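Long-range contacts in phosphoglycerol transferase GacH (Streptococcus pyogenes MGAS5005, PDB 6DGM), which probably transfers glycerol phosphate onto a streptococcal rhamnose polysaccharide, using a manganese-binding, sulfatase-like domain that forms one part of a longer membrane protein: residues Glu12-Ile17 and Gly370-His375; Val55-Val60 and Glu223-Thr228; Lys72-Ala77 and Phe294-Gly299; Gly132-Ala137 and Glu197-Ser202. All coordinates share one frame; numbering follows the deposited sequence.

In the fold
Contacts 3 and 4 belong to the same large mixed sheet of the alkaline-phosphatase-like domain, with centres about 21 Å apart and nearest atoms about 10 Å apart. Neither enters the manganese and ligand site or the separate calcium site: in contact 4 the side chain of Ser202 lies about 11 Å from the bound sn-glycerol-1-phosphate, and in contact 3 that of Thr76 is about 12 Å from the calcium ion. Contacts 1 and 2 are peripheral, on opposite sides of the chain's centre, their own centres about 52 Å apart. Contact 1 closes a loop that contains the other three; the segments of contacts 2 and 3 alternate along the chain, though their nearest atoms are about 12 Å apart.

Contact 1: residues Glu12-Ile17 and Gly370-His375; sequences ETIASI and GYLLKH
Ile14 lays its CG2 methyl against Leu372, CG2 lying 3.7 Å from Leu372 CD2, in a packing of the N-terminal helix 11-29 against a short 3-10 turn that follows helix 349-365. Contact 1 thus brings the two ends of the chain together. CG2 of Ile14 is anti to the backbone N (chi1 -71° for CG1), which sends this methyl into the angle between three partners of the turn: Leu372, the CB of Tyr371 and the imidazole of His375. A beta-branched residue suits the spot because its second arm, CG1, can at the same time approach the edge of the Tyr371 ring, near the ring plane. Ile14 and Tyr371 cross at about a right angle, and the tyrosine ring also meets that of Tyr9. Asp364 holds the 3-10 segment, its two carboxylate oxygens accepting from Tyr371 N and Leu372 N. Across the interface no hydrogen bond forms, so shape and apolar surface carry it. Small Ala15 lets the imidazole come close to the helix, meeting it obliquely: His375 CE1 lies 3.7 Å from Ala15 CB, and His375 NE2 approaches Ala15 CA to 3.6 Å.

Contact 2: residues Val55-Val60 and Glu223-Thr228; sequences VSNVTV and EGKNFT
Strands 58-60 and 222-224 pair antiparallel as a two-stranded ribbon, with Val58 and Gly224 the non-hydrogen-bonded pair and Thr59 and Glu223 the hydrogen-bonded one. The latter exchanges two bonds, Thr59 N to Glu223 O at 2.8 Å and Glu223 N to Thr59 O at 2.9 Å, the first nearly straight at 176°. A third, Lys225 N to Asn57 O at 2.9 Å, extends the ladder into the turns. Thr59 and Glu223, both exposed, share one face, which suits their polar groups. On the other, Val58 sets CG2 anti to its carbonyl carbon, beside the backbone N, and this methyl meets the Phe227 ring obliquely, 4.0 Å from Phe227 CZ. One face of that ring covers Gly224 CA, which is 3.3 Å from the ring plane, over the centre, a closeness that the missing side chain permits. The type II turn from Gly224 to Phe227 folds the ring back in this way, with Asn226 at the position of positive phi, which asparagine tolerates well. Asn57 CB lies 3.8 Å from Lys225 CB. A water donates to Lys225 O while holding Asn57 ND2 only weakly. Helix 229-257 packs on the face carrying Val58: Val58 touches Leu235, Asn232 bonds the N-H of Gly224, and Thr228 is the N-cap, with Glu231 returning a bond to its N-H, as in a capping box.

Contact 3: residues Lys72-Ala77 and Phe294-Gly299; sequences KNSTTA and FIWSNG
Thr75 reaches across with its hydroxyl to the carbonyl of Ile295, OG1 donating to Ile295 O at 2.7 Å, where strand 77-81 begins to pair with strand 290-297 in the large mixed sheet. The hydroxyl gets there because OG1 stands anti to the backbone N (chi1 -167°), which forces CG2 into the crowded position between N and carbonyl carbon. The methyl comes to the edge of the Trp296 ring, near its plane, and Thr75 CG2 is 4.2 Å from Trp296 CB. One residue on, Ile295 N donates to Thr76 O at 2.9 Å, and then Ala77 and Phe294 form an antiparallel non-hydrogen-bonded pair. Ala77 CB and Phe294 CB are 3.7 Å apart, a spacing that a residue as small as alanine allows. Phe294 places CG in the same position, between N and carbonyl carbon (chi1 66°), so the ring leaves Ala77 and packs against Ile71 and Leu253. Lys72 passes its CG obliquely by this ring and spends its charge on Asp292 in a salt bridge. The hydroxyl of Thr76 bonds instead with Lys304 N and His321 ND1. Threonine thus serves two purposes here, one hydroxyl continuing the bonding of the strand, the other tying the link between helix 66-74 and strand 77-81 to its surroundings. With Ile295 N and O both engaged by that link, these two backbone atoms, on the side of strand 290-297 that faces strand 77-81, are satisfied in a buried setting just where regular sheet pairing gives out.

Contact 4: residues Gly132-Ala137 and Glu197-Ser202; sequences GKNRIA and ESQFFS
Strands 135-139 and 200-204 run side by side and nearly parallel in the mixed sheet of the alkaline-phosphatase-like fold, and contact 4 is the start of that pairing together with the loops leading in. Backbone bonds zigzag between them: Phe200 N to Asn134 O, Ile136 N to Phe200 O and Ser202 N to Ile136 O, each 2.9 Å. On one face Ile136 and Phe201 lie alongside one another, pointing the same way, with Ile136 CD1 3.8 Å from Phe201 CE2; a branched aliphatic chain beside a flat ring fills this buried layer well. Ahead of the strands the contact turns polar. Asn134 donates from ND2 to Glu197 OE1 at 2.9 Å, meeting the carboxylate on its anti side and 32° out of its plane, with the amide and carboxylate planes 39° apart. Bending at chi2 (-72°) brings the Glu197 carboxylate back to the asparagine. A water donating to Glu197 OE1 at 2.6 Å also accepts from Lys133 NZ, supplementing a long salt bridge of 3.9 Å between Lys133 NZ and Glu197 OE2. Two more waters join Asn134 to Ser198 O and to Gln199 NE2, so the buried amide of Asn134 is bonded at both ends, as an asparagine's donor and acceptor permit. Gln199 NE2 also donates to Leu192 O, and Gln199 OE1 accepts from Asn194 N. Helix 182-192 packs on the Ile136 and Phe201 face through Leu192 and Ile189, while strand 159-162 flanks strand 135-139 and strand 40-46 flanks strand 200-204.

Contact 1: residues Glu12-Ile17 and Gly370-His375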
loop_
_atom_site.group_PDB
_atom_site.type_symbol
_atom_site.label_atom_id
_atom_site.label_comp_id
_atom_site.label_asym_id
_atom_site.label_seq_id
_atom_site.Cartn_x
_atom_site.Cartn_y
_atom_site.Cartn_z
ATOM N N GLU A 12 2.641 17.812 27.071
ATOM C CA GLU A 12 4.049 18.190 26.979
ATOM C C GLU A 12 4.821 17.239 26.073
ATOM O O GLU A 12 5.681 17.668 25.294
ATOM C CB GLU A 12 4.667 18.255 28.382
ATOM C CG GLU A 12 4.204 19.451 29.199
ATOM C CD GLU A 12 4.891 19.546 30.560
ATOM O OE1 GLU A 12 5.598 18.585 30.939
ATOM O OE2 GLU A 12 4.726 20.584 31.250
ATOM N N THR A 13 4.531 15.943 26.148
ATOM C CA THR A 13 5.202 15.008 25.251
ATOM C C THR A 13 4.857 15.284 23.792
ATOM O O THR A 13 5.738 15.259 22.925
ATOM C CB THR A 13 4.844 13.572 25.644
ATOM O OG1 THR A 13 5.458 13.267 26.898
ATOM C CG2 THR A 13 5.303 12.576 24.580
ATOM N N ILE A 14 3.584 15.531 23.496
ATOM C CA ILE A 14 3.196 15.847 22.121
ATOM C C ILE A 14 3.886 17.128 21.658
ATOM O O ILE A 14 4.356 17.215 20.519
ATOM C CB ILE A 14 1.661 15.932 21.998
ATOM C CG1 ILE A 14 1.008 14.552 22.126
ATOM C CG2 ILE A 14 1.267 16.611 20.696
ATOM C CD1 ILE A 14 1.346 13.586 21.029
ATOM N N ALA A 15 3.986 18.131 22.538
ATOM C CA ALA A 15 4.689 19.358 22.168
ATOM C C ALA A 15 6.151 19.075 21.832
ATOM O O ALA A 15 6.689 19.617 20.857
ATOM C CB ALA A 15 4.566 20.398 23.289
ATOM N N SER A 16 6.815 18.225 22.626
ATOM C CA SER A 16 8.218 17.913 22.365
ATOM C C SER A 16 8.380 17.211 21.024
ATOM O O SER A 16 9.325 17.492 20.271
ATOM C CB SER A 16 8.786 17.025 23.476
ATOM O OG SER A 16 8.689 17.678 24.726
ATOM N N ILE A 17 7.470 16.286 20.716
ATOM C CA ILE A 17 7.526 15.566 19.448
ATOM C C ILE A 17 7.299 16.526 18.298
ATOM O O ILE A 17 8.015 16.492 17.289
ATOM C CB ILE A 17 6.493 14.424 19.436
ATOM C CG1 ILE A 17 6.832 13.389 20.501
ATOM C CG2 ILE A 17 6.410 13.775 18.058
ATOM C CD1 ILE A 17 5.671 12.450 20.809
ATOM N N GLY A 370 -6.248 14.665 21.051
ATOM C CA GLY A 370 -6.119 15.663 20.001
ATOM C C GLY A 370 -5.250 16.833 20.404
ATOM O O GLY A 370 -5.547 17.978 20.038
ATOM N N TYR A 371 -4.185 16.573 21.165
ATOM C CA TYR A 371 -3.253 17.627 21.530
ATOM C C TYR A 371 -2.600 18.251 20.304
ATOM O O TYR A 371 -2.179 19.412 20.352
ATOM C CB TYR A 371 -2.173 17.069 22.459
ATOM C CG TYR A 371 -2.664 16.683 23.829
ATOM C CD1 TYR A 371 -3.486 17.533 24.559
ATOM C CD2 TYR A 371 -2.289 15.475 24.410
ATOM C CE1 TYR A 371 -3.932 17.190 25.827
ATOM C CE2 TYR A 371 -2.729 15.126 25.680
ATOM C CZ TYR A 371 -3.555 15.990 26.381
ATOM O OH TYR A 371 -4.012 15.672 27.643
ATOM N N LEU A 372 -2.492 17.497 19.204
ATOM C CA LEU A 372 -1.844 18.035 18.020
ATOM C C LEU A 372 -2.622 19.184 17.390
ATOM O O LEU A 372 -2.063 19.879 16.534
ATOM C CB LEU A 372 -1.641 16.935 16.989
ATOM C CG LEU A 372 -0.456 16.027 17.280
ATOM C CD1 LEU A 372 -0.511 14.793 16.399
ATOM C CD2 LEU A 372 0.847 16.746 17.055
ATOM N N LEU A 373 -3.878 19.405 17.791
ATOM C CA LEU A 373 -4.644 20.519 17.235
ATOM C C LEU A 373 -4.011 21.861 17.569
ATOM O O LEU A 373 -4.278 22.856 16.889
ATOM C CB LEU A 373 -6.090 20.471 17.733
ATOM C CG LEU A 373 -6.887 19.236 17.296
ATOM C CD1 LEU A 373 -8.229 19.205 18.008
ATOM C CD2 LEU A 373 -7.089 19.194 15.787
ATOM N N LYS A 374 -3.180 21.912 18.601
ATOM C CA LYS A 374 -2.481 23.128 18.970
ATOM C C LYS A 374 -1.169 23.295 18.216
ATOM O O LYS A 374 -0.550 24.356 18.308
ATOM C CB LYS A 374 -2.243 23.131 20.480
ATOM C CG LYS A 374 -1.768 24.460 21.018
ATOM C CD LYS A 374 -1.903 24.524 22.530
ATOM C CE LYS A 374 -1.347 25.840 23.072
ATOM N NZ LYS A 374 -1.497 25.933 24.549
ATOM N N HIS A 375 -0.746 22.294 17.450
ATOM C CA HIS A 375 0.501 22.349 16.695
ATOM C C HIS A 375 0.127 22.400 15.221
ATOM O O HIS A 375 0.096 21.389 14.517
ATOM C CB HIS A 375 1.333 21.155 17.052
ATOM C CG HIS A 375 1.681 21.117 18.504
ATOM N ND1 HIS A 375 2.675 21.902 19.045
ATOM C CD2 HIS A 375 1.132 20.435 19.538
ATOM C CE1 HIS A 375 2.733 21.698 20.348
ATOM N NE2 HIS A 375 1.812 20.806 20.672
#

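Contact 2: residues Val55-Val60 and Glu223-Thr228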
loop_
_atom_site.group_PDB
_atom_site.type_symbol
_atom_site.label_atom_id
_atom_site.label_comp_id
_atom_site.label_asym_id
_atom_site.label_seq_id
_atom_site.Cartn_x
_atom_site.Cartn_y
_atom_site.Cartn_z
ATOM N N VAL A 55 8.275 -18.898 -2.162
ATOM C CA VAL A 55 7.766 -19.984 -1.333
ATOM C C VAL A 55 8.657 -21.197 -1.547
ATOM O O VAL A 55 8.705 -21.758 -2.648
ATOM C CB VAL A 55 6.294 -20.281 -1.663
ATOM C CG1 VAL A 55 5.750 -21.313 -0.709
ATOM C CG2 VAL A 55 5.499 -18.981 -1.589
ATOM N N SER A 56 9.346 -21.618 -0.477
ATOM C CA SER A 56 10.494 -22.514 -0.601
ATOM C C SER A 56 10.154 -23.799 -1.347
ATOM O O SER A 56 10.932 -24.263 -2.192
ATOM C CB SER A 56 11.035 -22.870 0.793
ATOM O OG SER A 56 11.359 -21.715 1.541
ATOM N N ASN A 57 9.037 -24.433 -1.008
ATOM C CA ASN A 57 8.768 -25.773 -1.513
ATOM C C ASN A 57 7.942 -25.783 -2.789
ATOM O O ASN A 57 7.440 -26.845 -3.176
ATOM C CB ASN A 57 8.094 -26.632 -0.445
ATOM C CG ASN A 57 9.031 -26.996 0.676
ATOM O OD1 ASN A 57 10.249 -27.018 0.506
ATOM N ND2 ASN A 57 8.466 -27.307 1.828
ATOM N N VAL A 58 7.832 -24.651 -3.462
ATOM C CA VAL A 58 7.030 -24.503 -4.676
ATOM C C VAL A 58 7.948 -24.517 -5.884
ATOM O O VAL A 58 9.055 -23.960 -5.847
ATOM C CB VAL A 58 6.230 -23.181 -4.619
ATOM C CG1 VAL A 58 5.905 -22.657 -6.019
ATOM C CG2 VAL A 58 4.972 -23.383 -3.811
ATOM N N THR A 59 7.476 -25.122 -6.971
ATOM C CA THR A 59 8.144 -25.069 -8.262
ATOM C C THR A 59 7.125 -24.620 -9.302
ATOM O O THR A 59 6.011 -25.150 -9.348
ATOM C CB THR A 59 8.710 -26.436 -8.643
ATOM O OG1 THR A 59 9.615 -26.888 -7.626
ATOM C CG2 THR A 59 9.463 -26.349 -9.973
ATOM N N VAL A 60 7.502 -23.642 -10.120
ATOM C CA VAL A 60 6.669 -23.148 -11.212
ATOM C C VAL A 60 7.432 -23.385 -12.505
ATOM O O VAL A 60 8.650 -23.189 -12.553
ATOM C CB VAL A 60 6.322 -21.653 -11.051
ATOM C CG1 VAL A 60 5.273 -21.240 -12.075
ATOM C CG2 VAL A 60 5.829 -21.368 -9.654
ATOM N N GLU A 223 3.600 -26.755 -8.825
ATOM C CA GLU A 223 3.359 -27.774 -7.821
ATOM C C GLU A 223 4.151 -27.401 -6.582
ATOM O O GLU A 223 5.113 -26.632 -6.642
ATOM C CB GLU A 223 3.748 -29.167 -8.310
ATOM C CG GLU A 223 5.206 -29.312 -8.665
ATOM C CD GLU A 223 5.527 -30.683 -9.217
ATOM O OE1 GLU A 223 4.610 -31.330 -9.765
ATOM O OE2 GLU A 223 6.695 -31.111 -9.098
ATOM N N GLY A 224 3.710 -27.938 -5.455
ATOM C CA GLY A 224 4.414 -27.791 -4.202
ATOM C C GLY A 224 4.696 -29.159 -3.598
ATOM O O GLY A 224 3.951 -30.114 -3.819
ATOM N N LYS A 225 5.783 -29.232 -2.831
ATOM C CA LYS A 225 6.172 -30.479 -2.191
ATOM C C LYS A 225 5.055 -30.961 -1.277
ATOM O O LYS A 225 4.576 -30.220 -0.413
ATOM C CB LYS A 225 7.455 -30.255 -1.381
ATOM C CG LYS A 225 8.033 -31.513 -0.770
ATOM C CD LYS A 225 9.312 -31.231 0.015
ATOM C CE LYS A 225 9.803 -32.486 0.725
ATOM N NZ LYS A 225 11.160 -32.310 1.317
ATOM N N ASN A 226 4.611 -32.198 -1.502
ATOM C CA ASN A 226 3.570 -32.811 -0.679
ATOM C C ASN A 226 2.245 -32.061 -0.744
ATOM O O ASN A 226 1.388 -32.239 0.130
ATOM C CB ASN A 226 4.031 -32.950 0.768
ATOM C CG ASN A 226 5.213 -33.864 0.894
ATOM O OD1 ASN A 226 5.243 -34.921 0.274
ATOM N ND2 ASN A 226 6.210 -33.454 1.670
ATOM N N PHE A 227 2.038 -31.255 -1.778
ATOM C CA PHE A 227 0.758 -30.587 -1.927
ATOM C C PHE A 227 -0.320 -31.582 -2.338
ATOM O O PHE A 227 -0.059 -32.561 -3.051
ATOM C CB PHE A 227 0.815 -29.508 -3.006
ATOM C CG PHE A 227 1.388 -28.203 -2.550
ATOM C CD1 PHE A 227 2.209 -28.117 -1.442
ATOM C CD2 PHE A 227 1.093 -27.060 -3.243
ATOM C CE1 PHE A 227 2.747 -26.889 -1.049
ATOM C CE2 PHE A 227 1.607 -25.834 -2.856
ATOM C CZ PHE A 227 2.435 -25.748 -1.754
ATOM N N THR A 228 -1.552 -31.301 -1.920
ATOM C CA THR A 228 -2.699 -32.016 -2.442
ATOM C C THR A 228 -2.958 -31.603 -3.893
ATOM O O THR A 228 -2.449 -30.589 -4.383
ATOM C CB THR A 228 -3.944 -31.679 -1.629
ATOM O OG1 THR A 228 -4.260 -30.294 -1.803
ATOM C CG2 THR A 228 -3.719 -31.974 -0.147
HETATM O O HOH W 1 5.264 -28.278 1.402
#

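Contact 3: residues Lys72-Ala77 and Phe294-Gly299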
loop_
_atom_site.group_PDB
_atom_site.type_symbol
_atom_site.label_atom_id
_atom_site.label_comp_id
_atom_site.label_asym_id
_atom_site.label_seq_id
_atom_site.Cartn_x
_atom_site.Cartn_y
_atom_site.Cartn_z
ATOM N N LYS A 72 11.028 -4.038 -10.682
ATOM C CA LYS A 72 11.628 -3.949 -9.353
ATOM C C LYS A 72 13.131 -3.688 -9.443
ATOM O O LYS A 72 13.695 -2.943 -8.632
ATOM C CB LYS A 72 11.350 -5.231 -8.566
ATOM C CG LYS A 72 9.879 -5.438 -8.192
ATOM C CD LYS A 72 9.660 -6.704 -7.356
ATOM C CE LYS A 72 10.191 -6.539 -5.939
ATOM N NZ LYS A 72 10.232 -7.825 -5.196
ATOM N N ASN A 73 13.799 -4.289 -10.428
ATOM C CA ASN A 73 15.230 -4.087 -10.569
ATOM C C ASN A 73 15.577 -2.662 -10.991
ATOM O O ASN A 73 16.720 -2.241 -10.794
ATOM C CB ASN A 73 15.797 -5.076 -11.590
ATOM C CG ASN A 73 15.906 -6.484 -11.043
ATOM O OD1 ASN A 73 16.075 -6.689 -9.837
ATOM N ND2 ASN A 73 15.816 -7.469 -11.935
ATOM N N SER A 74 14.611 -1.913 -11.543
ATOM C CA SER A 74 14.859 -0.618 -12.165
ATOM C C SER A 74 14.531 0.563 -11.267
ATOM O O SER A 74 14.814 1.706 -11.637
ATOM C CB SER A 74 14.008 -0.463 -13.438
ATOM O OG SER A 74 12.622 -0.232 -13.135
ATOM N N THR A 75 13.930 0.326 -10.114
ATOM C CA THR A 75 13.414 1.423 -9.313
ATOM C C THR A 75 13.359 0.963 -7.865
ATOM O O THR A 75 13.598 -0.206 -7.557
ATOM C CB THR A 75 12.031 1.855 -9.814
ATOM O OG1 THR A 75 11.689 3.107 -9.213
ATOM C CG2 THR A 75 10.966 0.807 -9.499
ATOM N N THR A 76 13.035 1.897 -6.986
ATOM C CA THR A 76 12.857 1.564 -5.577
ATOM C C THR A 76 11.840 0.447 -5.440
ATOM O O THR A 76 10.718 0.550 -5.935
ATOM C CB THR A 76 12.381 2.813 -4.831
ATOM O OG1 THR A 76 13.349 3.849 -5.017
ATOM C CG2 THR A 76 12.180 2.535 -3.342
ATOM N N ALA A 77 12.234 -0.636 -4.776
ATOM C CA ALA A 77 11.390 -1.824 -4.757
ATOM C C ALA A 77 11.940 -2.820 -3.751
ATOM O O ALA A 77 13.099 -2.738 -3.337
ATOM C CB ALA A 77 11.324 -2.483 -6.139
ATOM N N PHE A 294 6.803 -2.091 -5.502
ATOM C CA PHE A 294 7.695 -1.159 -6.178
ATOM C C PHE A 294 7.090 0.238 -6.153
ATOM O O PHE A 294 5.877 0.417 -6.003
ATOM C CB PHE A 294 8.083 -1.603 -7.602
ATOM C CG PHE A 294 6.949 -1.642 -8.603
ATOM C CD1 PHE A 294 6.452 -0.480 -9.152
ATOM C CD2 PHE A 294 6.433 -2.856 -9.042
ATOM C CE1 PHE A 294 5.437 -0.505 -10.085
ATOM C CE2 PHE A 294 5.424 -2.892 -9.994
ATOM C CZ PHE A 294 4.930 -1.715 -10.521
ATOM N N ILE A 295 7.966 1.229 -6.294
ATOM C CA ILE A 295 7.592 2.632 -6.366
ATOM C C ILE A 295 8.251 3.142 -7.641
ATOM O O ILE A 295 9.481 3.210 -7.716
ATOM C CB ILE A 295 8.052 3.421 -5.133
ATOM C CG1 ILE A 295 7.422 2.832 -3.860
ATOM C CG2 ILE A 295 7.654 4.878 -5.289
ATOM C CD1 ILE A 295 7.825 3.526 -2.552
ATOM N N TRP A 296 7.437 3.420 -8.668
ATOM C CA TRP A 296 7.920 3.679 -10.021
ATOM C C TRP A 296 7.320 4.983 -10.525
ATOM O O TRP A 296 6.100 5.163 -10.461
ATOM C CB TRP A 296 7.475 2.540 -10.947
ATOM C CG TRP A 296 7.817 2.695 -12.412
ATOM C CD1 TRP A 296 8.911 2.201 -13.044
ATOM C CD2 TRP A 296 7.046 3.372 -13.414
ATOM N NE1 TRP A 296 8.879 2.523 -14.374
ATOM C CE2 TRP A 296 7.745 3.246 -14.629
ATOM C CE3 TRP A 296 5.845 4.082 -13.398
ATOM C CZ2 TRP A 296 7.274 3.794 -15.830
ATOM C CZ3 TRP A 296 5.372 4.618 -14.581
ATOM C CH2 TRP A 296 6.082 4.466 -15.786
ATOM N N SER A 297 8.178 5.872 -11.039
ATOM C CA SER A 297 7.774 7.112 -11.694
ATOM C C SER A 297 7.936 6.984 -13.206
ATOM O O SER A 297 8.739 6.190 -13.707
ATOM C CB SER A 297 8.617 8.297 -11.206
ATOM O OG SER A 297 8.610 8.416 -9.800
ATOM N N ASN A 298 7.177 7.796 -13.932
ATOM C CA ASN A 298 7.155 7.712 -15.388
ATOM C C ASN A 298 8.267 8.497 -16.059
ATOM O O ASN A 298 8.292 8.567 -17.291
ATOM C CB ASN A 298 5.785 8.120 -15.933
ATOM C CG ASN A 298 5.495 9.586 -15.766
ATOM O OD1 ASN A 298 6.129 10.289 -14.962
ATOM N ND2 ASN A 298 4.522 10.065 -16.525
ATOM N N GLY A 299 9.188 9.065 -15.288
ATOM C CA GLY A 299 10.377 9.680 -15.851
ATOM C C GLY A 299 11.606 8.904 -15.426
ATOM O O GLY A 299 11.649 7.680 -15.579
#

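Contact 4: residues Gly132-Ala137 and Glu197-Ser202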
loop_
_atom_site.group_PDB
_atom_site.type_symbol
_atom_site.label_atom_id
_atom_site.label_comp_id
_atom_site.label_asym_id
_atom_site.label_seq_id
_atom_site.Cartn_x
_atom_site.Cartn_y
_atom_site.Cartn_z
ATOM N N GLY A 132 -10.014 17.933 -3.687
ATOM C CA GLY A 132 -11.040 16.919 -3.600
ATOM C C GLY A 132 -11.498 16.414 -4.956
ATOM O O GLY A 132 -11.691 15.207 -5.147
ATOM N N LYS A 133 -11.675 17.334 -5.920
ATOM C CA LYS A 133 -12.067 16.956 -7.275
ATOM C C LYS A 133 -11.071 16.016 -7.952
ATOM O O LYS A 133 -11.421 15.372 -8.960
ATOM C CB LYS A 133 -12.256 18.210 -8.153
ATOM C CG LYS A 133 -10.980 18.909 -8.553
ATOM C CD LYS A 133 -11.257 20.073 -9.501
ATOM C CE LYS A 133 -9.970 20.752 -9.878
ATOM N NZ LYS A 133 -10.236 21.953 -10.718
ATOM N N ASN A 134 -9.843 15.919 -7.442
ATOM C CA ASN A 134 -8.788 15.123 -8.061
ATOM C C ASN A 134 -8.423 13.891 -7.249
ATOM O O ASN A 134 -7.358 13.299 -7.464
ATOM C CB ASN A 134 -7.555 16.000 -8.297
ATOM C CG ASN A 134 -7.788 17.025 -9.381
ATOM O OD1 ASN A 134 -8.509 16.773 -10.351
ATOM N ND2 ASN A 134 -7.193 18.196 -9.214
ATOM N N ARG A 135 -9.280 13.507 -6.300
ATOM C CA ARG A 135 -9.083 12.305 -5.503
ATOM C C ARG A 135 -10.035 11.237 -6.022
ATOM O O ARG A 135 -11.250 11.426 -5.998
ATOM C CB ARG A 135 -9.409 12.556 -4.031
ATOM C CG ARG A 135 -8.549 13.601 -3.354
ATOM C CD ARG A 135 -9.097 13.918 -1.952
ATOM N NE ARG A 135 -8.475 15.145 -1.462
ATOM C CZ ARG A 135 -8.976 15.913 -0.509
ATOM N NH1 ARG A 135 -10.116 15.565 0.078
ATOM N NH2 ARG A 135 -8.343 17.031 -0.155
ATOM N N ILE A 136 -9.488 10.110 -6.471
ATOM C CA ILE A 136 -10.271 9.077 -7.141
ATOM C C ILE A 136 -9.963 7.727 -6.520
ATOM O O ILE A 136 -8.793 7.348 -6.428
ATOM C CB ILE A 136 -9.961 9.042 -8.656
ATOM C CG1 ILE A 136 -10.289 10.394 -9.298
ATOM C CG2 ILE A 136 -10.690 7.855 -9.322
ATOM C CD1 ILE A 136 -9.809 10.535 -10.754
ATOM N N ALA A 137 -11.007 6.995 -6.104
ATOM C CA ALA A 137 -10.880 5.619 -5.658
ATOM C C ALA A 137 -11.508 4.674 -6.674
ATOM O O ALA A 137 -12.436 5.044 -7.384
ATOM C CB ALA A 137 -11.566 5.413 -4.282
ATOM N N GLU A 197 -4.045 18.259 -14.305
ATOM C CA GLU A 197 -4.293 18.235 -12.876
ATOM C C GLU A 197 -3.289 17.308 -12.199
ATOM O O GLU A 197 -2.729 16.404 -12.819
ATOM C CB GLU A 197 -5.696 17.703 -12.561
ATOM C CG GLU A 197 -6.831 18.468 -13.206
ATOM C CD GLU A 197 -7.074 19.831 -12.596
ATOM O OE1 GLU A 197 -6.769 20.049 -11.397
ATOM O OE2 GLU A 197 -7.584 20.715 -13.327
ATOM N N SER A 198 -3.073 17.548 -10.912
ATOM C CA SER A 198 -2.395 16.595 -10.038
ATOM C C SER A 198 -3.460 15.769 -9.335
ATOM O O SER A 198 -4.316 16.318 -8.621
ATOM C CB SER A 198 -1.522 17.322 -9.014
ATOM O OG SER A 198 -0.417 17.927 -9.659
ATOM N N GLN A 199 -3.410 14.449 -9.538
ATOM C CA GLN A 199 -4.440 13.548 -9.066
ATOM C C GLN A 199 -3.864 12.504 -8.119
ATOM O O GLN A 199 -2.694 12.121 -8.211
ATOM C CB GLN A 199 -5.108 12.832 -10.250
ATOM C CG GLN A 199 -5.803 13.768 -11.217
ATOM C CD GLN A 199 -6.157 13.052 -12.505
ATOM O OE1 GLN A 199 -5.272 12.605 -13.233
ATOM N NE2 GLN A 199 -7.444 12.910 -12.769
ATOM N N PHE A 200 -4.707 12.051 -7.198
ATOM C CA PHE A 200 -4.384 10.927 -6.327
ATOM C C PHE A 200 -5.399 9.822 -6.564
ATOM O O PHE A 200 -6.610 10.033 -6.410
ATOM C CB PHE A 200 -4.374 11.306 -4.846
ATOM C CG PHE A 200 -4.113 10.117 -3.964
ATOM C CD1 PHE A 200 -2.826 9.639 -3.826
ATOM C CD2 PHE A 200 -5.150 9.444 -3.354
ATOM C CE1 PHE A 200 -2.571 8.530 -3.062
ATOM C CE2 PHE A 200 -4.898 8.318 -2.595
ATOM C CZ PHE A 200 -3.600 7.873 -2.453
ATOM N N PHE A 201 -4.902 8.645 -6.925
ATOM C CA PHE A 201 -5.733 7.471 -7.143
ATOM C C PHE A 201 -5.448 6.449 -6.057
ATOM O O PHE A 201 -4.287 6.146 -5.781
ATOM C CB PHE A 201 -5.374 6.802 -8.473
ATOM C CG PHE A 201 -5.814 7.561 -9.703
ATOM C CD1 PHE A 201 -5.064 8.621 -10.196
ATOM C CD2 PHE A 201 -6.945 7.172 -10.392
ATOM C CE1 PHE A 201 -5.459 9.294 -11.344
ATOM C CE2 PHE A 201 -7.338 7.818 -11.536
ATOM C CZ PHE A 201 -6.591 8.895 -12.020
ATOM N N SER A 202 -6.510 5.906 -5.464
ATOM C CA SER A 202 -6.408 4.755 -4.575
ATOM C C SER A 202 -7.141 3.607 -5.240
ATOM O O SER A 202 -8.369 3.639 -5.359
ATOM C CB SER A 202 -7.018 5.033 -3.207
ATOM O OG SER A 202 -6.850 3.879 -2.372
HETATM O O HOH W 2 -7.079 22.569 -10.857
HETATM O O HOH W 3 -5.088 18.330 -6.956
HETATM O O HOH W 4 -9.630 14.520 -11.578
#